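Side-chain contact in cytochrome c7 (Geobacter sulfurreducens, PDB 3H4N), which probably carries electrons through its covalently bound haems, as a member of a cytochrome c7 family involved in Fe(III) respiration: residues Gly54-Lys57 with Gly62-Lys65. Sequence-based numbering, arbitrary orientation.
With HEM (protoporphyrin IX containing Fe), chain D.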
ATOM      1  N   GLY A  54       1.736  -5.241  -6.462  1.00  6.36           N
ATOM      2  CA  GLY A  54       1.838  -6.693  -6.522  1.00  6.17           C
ATOM      3  C   GLY A  54       0.608  -7.383  -5.952  1.00  6.27           C
ATOM      4  O   GLY A  54       0.054  -8.309  -6.553  1.00  6.91           O
ATOM      5  N   CYS A  55       0.170  -6.944  -4.777  1.00  6.01           N
ATOM      6  CA  CYS A  55      -1.005  -7.573  -4.180  1.00  5.51           C
ATOM      7  C   CYS A  55      -2.271  -7.268  -4.976  1.00  5.74           C
ATOM      8  O   CYS A  55      -3.088  -8.156  -5.192  1.00  5.52           O
ATOM      9  CB  CYS A  55      -1.223  -7.152  -2.739  1.00  5.23           C
ATOM     10  SG  CYS A  55      -2.755  -7.898  -2.128  1.00  5.92           S
ATOM     11  N   HIS A  56      -2.424  -6.031  -5.434  1.00  5.69           N
ATOM     12  CA  HIS A  56      -3.614  -5.675  -6.200  1.00  5.97           C
ATOM     13  C   HIS A  56      -3.739  -6.559  -7.446  1.00  6.71           C
ATOM     14  O   HIS A  56      -4.824  -7.024  -7.802  1.00  6.99           O
ATOM     15  CB  HIS A  56      -3.594  -4.193  -6.586  1.00  5.60           C
ATOM     16  CG  HIS A  56      -3.690  -3.267  -5.413  1.00  5.06           C
ATOM     17  ND1 HIS A  56      -3.345  -1.940  -5.501  1.00  5.80           N
ATOM     18  CD2 HIS A  56      -4.057  -3.476  -4.126  1.00  4.47           C
ATOM     19  CE1 HIS A  56      -3.517  -1.364  -4.324  1.00  5.32           C
ATOM     20  NE2 HIS A  56      -3.966  -2.272  -3.473  1.00  4.47           N
ATOM     21  N   LYS A  57      -2.614  -6.824  -8.098  1.00  7.43           N
ATOM     22  CA  LYS A  57      -2.611  -7.724  -9.255  1.00  9.06           C
ATOM     23  C   LYS A  57      -2.903  -9.172  -8.838  1.00  9.16           C
ATOM     24  O   LYS A  57      -3.651  -9.866  -9.519  1.00 10.24           O
ATOM     25  CB  LYS A  57      -1.293  -7.565 -10.028  1.00 10.31           C
ATOM     26  CG  LYS A  57      -1.200  -6.222 -10.753  0.50 12.74           C
ATOM     27  CD  LYS A  57      -0.006  -6.095 -11.690  0.50 15.55           C
ATOM     28  CE  LYS A  57      -0.023  -4.740 -12.416  0.50 17.09           C
ATOM     29  NZ  LYS A  57       1.241  -4.431 -13.160  0.50 18.41           N
ATOM     30  N   GLY A  62      -8.245  -3.554  -6.486  1.00  7.48           N
ATOM     31  CA  GLY A  62      -7.440  -2.414  -6.114  1.00  7.02           C
ATOM     32  C   GLY A  62      -6.718  -1.782  -7.292  1.00  6.72           C
ATOM     33  O   GLY A  62      -6.639  -2.351  -8.371  1.00  7.23           O
ATOM     34  N   PRO A  63      -6.197  -0.582  -7.068  1.00  6.89           N
ATOM     35  CA  PRO A  63      -5.602   0.222  -8.144  1.00  7.00           C
ATOM     36  C   PRO A  63      -4.298  -0.359  -8.700  1.00  7.13           C
ATOM     37  O   PRO A  63      -3.379  -0.731  -7.955  1.00  7.65           O
ATOM     38  CB  PRO A  63      -5.357   1.572  -7.460  1.00  7.64           C
ATOM     39  CG  PRO A  63      -5.252   1.266  -6.018  1.00  8.11           C
ATOM     40  CD  PRO A  63      -6.174   0.128  -5.775  1.00  6.58           C
ATOM     41  N   THR A  64      -4.218  -0.425 -10.027  1.00  7.19           N
ATOM     42  CA  THR A  64      -3.004  -0.898 -10.692  1.00  8.22           C
ATOM     43  C   THR A  64      -2.405   0.075 -11.721  1.00  8.53           C
ATOM     44  O   THR A  64      -1.308  -0.175 -12.223  1.00  9.11           O
ATOM     45  CB  THR A  64      -3.285  -2.225 -11.404  1.00  8.94           C
ATOM     46  OG1 THR A  64      -4.295  -2.007 -12.394  1.00 10.23           O
ATOM     47  CG2 THR A  64      -3.864  -3.276 -10.435  1.00  9.98           C
ATOM     48  N   LYS A  65      -3.115   1.148 -12.044  1.00  8.23           N
ATOM     49  CA  LYS A  65      -2.654   2.140 -13.017  1.00  8.80           C
ATOM     50  C   LYS A  65      -2.200   3.396 -12.272  1.00  7.41           C
ATOM     51  O   LYS A  65      -2.700   3.705 -11.185  1.00  7.15           O
ATOM     52  CB  LYS A  65      -3.768   2.473 -14.009  1.00  9.67           C
ATOM     53  CG  LYS A  65      -4.454   1.224 -14.588  0.50 12.06           C
ATOM     54  CD  LYS A  65      -4.513   1.230 -16.102  0.50 14.09           C
ATOM     55  CE  LYS A  65      -5.285   0.025 -16.630  0.50 15.61           C
ATOM     56  NZ  LYS A  65      -5.300  -0.006 -18.114  0.50 17.24           N
TER
HETATM   57  CHA HEM D  73      -7.699  -1.311  -2.356  1.00  5.98           C
HETATM   58  CHB HEM D  73      -3.723   1.397  -2.090  1.00  5.12           C
HETATM   59  CHC HEM D  73      -1.279  -2.442  -0.514  1.00  4.79           C
HETATM   60  CHD HEM D  73      -5.068  -5.264  -1.241  1.00  5.22           C
HETATM   61  C1A HEM D  73      -6.857  -0.231  -2.384  1.00  5.91           C
HETATM   62  C2A HEM D  73      -7.223   1.138  -2.720  1.00  7.17           C
HETATM   63  C3A HEM D  73      -6.108   1.882  -2.644  1.00  6.79           C
HETATM   64  C4A HEM D  73      -5.022   1.015  -2.275  1.00  5.82           C
HETATM   65  CMA HEM D  73      -5.958   3.401  -2.903  1.00  7.01           C
HETATM   66  CAA HEM D  73      -8.657   1.633  -3.058  0.50  8.97           C
HETATM   67  CBA HEM D  73      -8.795   2.265  -4.439  0.50 10.64           C
HETATM   68  CGA HEM D  73     -10.001   3.181  -4.508  0.50 11.14           C
HETATM   69  O1A HEM D  73     -10.785   3.268  -3.524  0.50 12.85           O
HETATM   70  O2A HEM D  73     -10.202   3.840  -5.565  0.50 10.41           O
HETATM   71  C1B HEM D  73      -2.719   0.588  -1.621  1.00  5.16           C
HETATM   72  C2B HEM D  73      -1.382   1.034  -1.301  1.00  5.65           C
HETATM   73  C3B HEM D  73      -0.715  -0.025  -0.825  1.00  5.37           C
HETATM   74  C4B HEM D  73      -1.605  -1.164  -0.862  1.00  4.65           C
HETATM   75  CMB HEM D  73      -0.871   2.471  -1.482  1.00  7.27           C
HETATM   76  CAB HEM D  73       0.738  -0.116  -0.313  1.00  6.16           C
HETATM   77  CBB HEM D  73       1.132   0.856   0.565  1.00  6.76           C
HETATM   78  C1C HEM D  73      -2.079  -3.539  -0.628  1.00  5.30           C
HETATM   79  C2C HEM D  73      -1.669  -4.895  -0.314  1.00  5.27           C
HETATM   80  C3C HEM D  73      -2.727  -5.686  -0.483  1.00  5.26           C
HETATM   81  C4C HEM D  73      -3.809  -4.832  -0.940  1.00  5.77           C
HETATM   82  CMC HEM D  73      -0.247  -5.273   0.143  1.00  6.66           C
HETATM   83  CAC HEM D  73      -2.826  -7.227  -0.308  1.00  5.72           C
HETATM   84  CBC HEM D  73      -1.960  -7.889   0.520  1.00  6.17           C
HETATM   85  C1D HEM D  73      -6.137  -4.461  -1.571  1.00  5.13           C
HETATM   86  C2D HEM D  73      -7.483  -4.923  -1.755  1.00  6.57           C
HETATM   87  C3D HEM D  73      -8.288  -3.705  -2.101  1.00  5.70           C
HETATM   88  C4D HEM D  73      -7.362  -2.615  -2.097  1.00  5.48           C
HETATM   89  CMD HEM D  73      -7.999  -6.352  -1.626  1.00  7.85           C
HETATM   90  CAD HEM D  73      -9.792  -3.666  -2.366  1.00  6.44           C
HETATM   91  CBD HEM D  73     -10.505  -3.461  -1.027  1.00  8.06           C
HETATM   92  CGD HEM D  73     -12.008  -3.416  -1.133  1.00 10.50           C
HETATM   93  O1D HEM D  73     -12.515  -2.917  -2.163  1.00 11.52           O
HETATM   94  O2D HEM D  73     -12.714  -3.841  -0.173  1.00 12.66           O
HETATM   95  NA  HEM D  73      -5.508  -0.266  -2.119  1.00  5.37           N
HETATM   96  NB  HEM D  73      -2.823  -0.769  -1.330  1.00  4.83           N
HETATM   97  NC  HEM D  73      -3.401  -3.525  -1.016  1.00  4.89           N
HETATM   98  ND  HEM D  73      -6.093  -3.085  -1.774  1.00  4.52           N
HETATM   99 FE   HEM D  73      -4.452  -1.912  -1.547  1.00  5.03          FE
HETATM  100  O   HOH W   1      -0.428  -1.777 -14.512  1.00 32.36           O
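His-56, an axial haem ligand on helix 45-59, is held at its ND1 edge and over one face by the loop that follows the helix, through a hydrogen bond to Pro-63 and packing against Gly-62. NE2 of His-56 lies 2.0 Å from the haem iron, which His-21 also ligates. At the other ring nitrogen, ND1 of His-56 donates to the carbonyl O of Pro-63 at 2.7 Å. This bond is short but bent, with 149° at the hydrogen and the acceptor 19° out of the ring plane. It probably limits rotation of the ring about the iron-nitrogen bond and would make the imidazole a stronger electron donor to iron.

Over one ring face, CA of Gly-62 forms a CH-pi contact, 4.0 Å from the His-56 centroid and 14° off its normal. Pro-63 fills the corner between the CE1 side of the imidazole and the porphyrin: its CD is 3.4 Å from CE1 of His-56 and from C2A of the haem. Neighbouring Cys-55 ties the helix to the same haem by a thioether, SG to CAC. Farther out, the CG2 methyl of Thr-64 touches CB of His-56 and CG of Lys-57, each at 4.0 Å.

Beyond the contact, Glu-68 of helix 66-69 accepts hydrogen bonds from the backbone N of Thr-64 and Lys-65, and Pro-63 packs on Glu-68 and Cys-69, so the loop bridges helices 45-59 and 66-69.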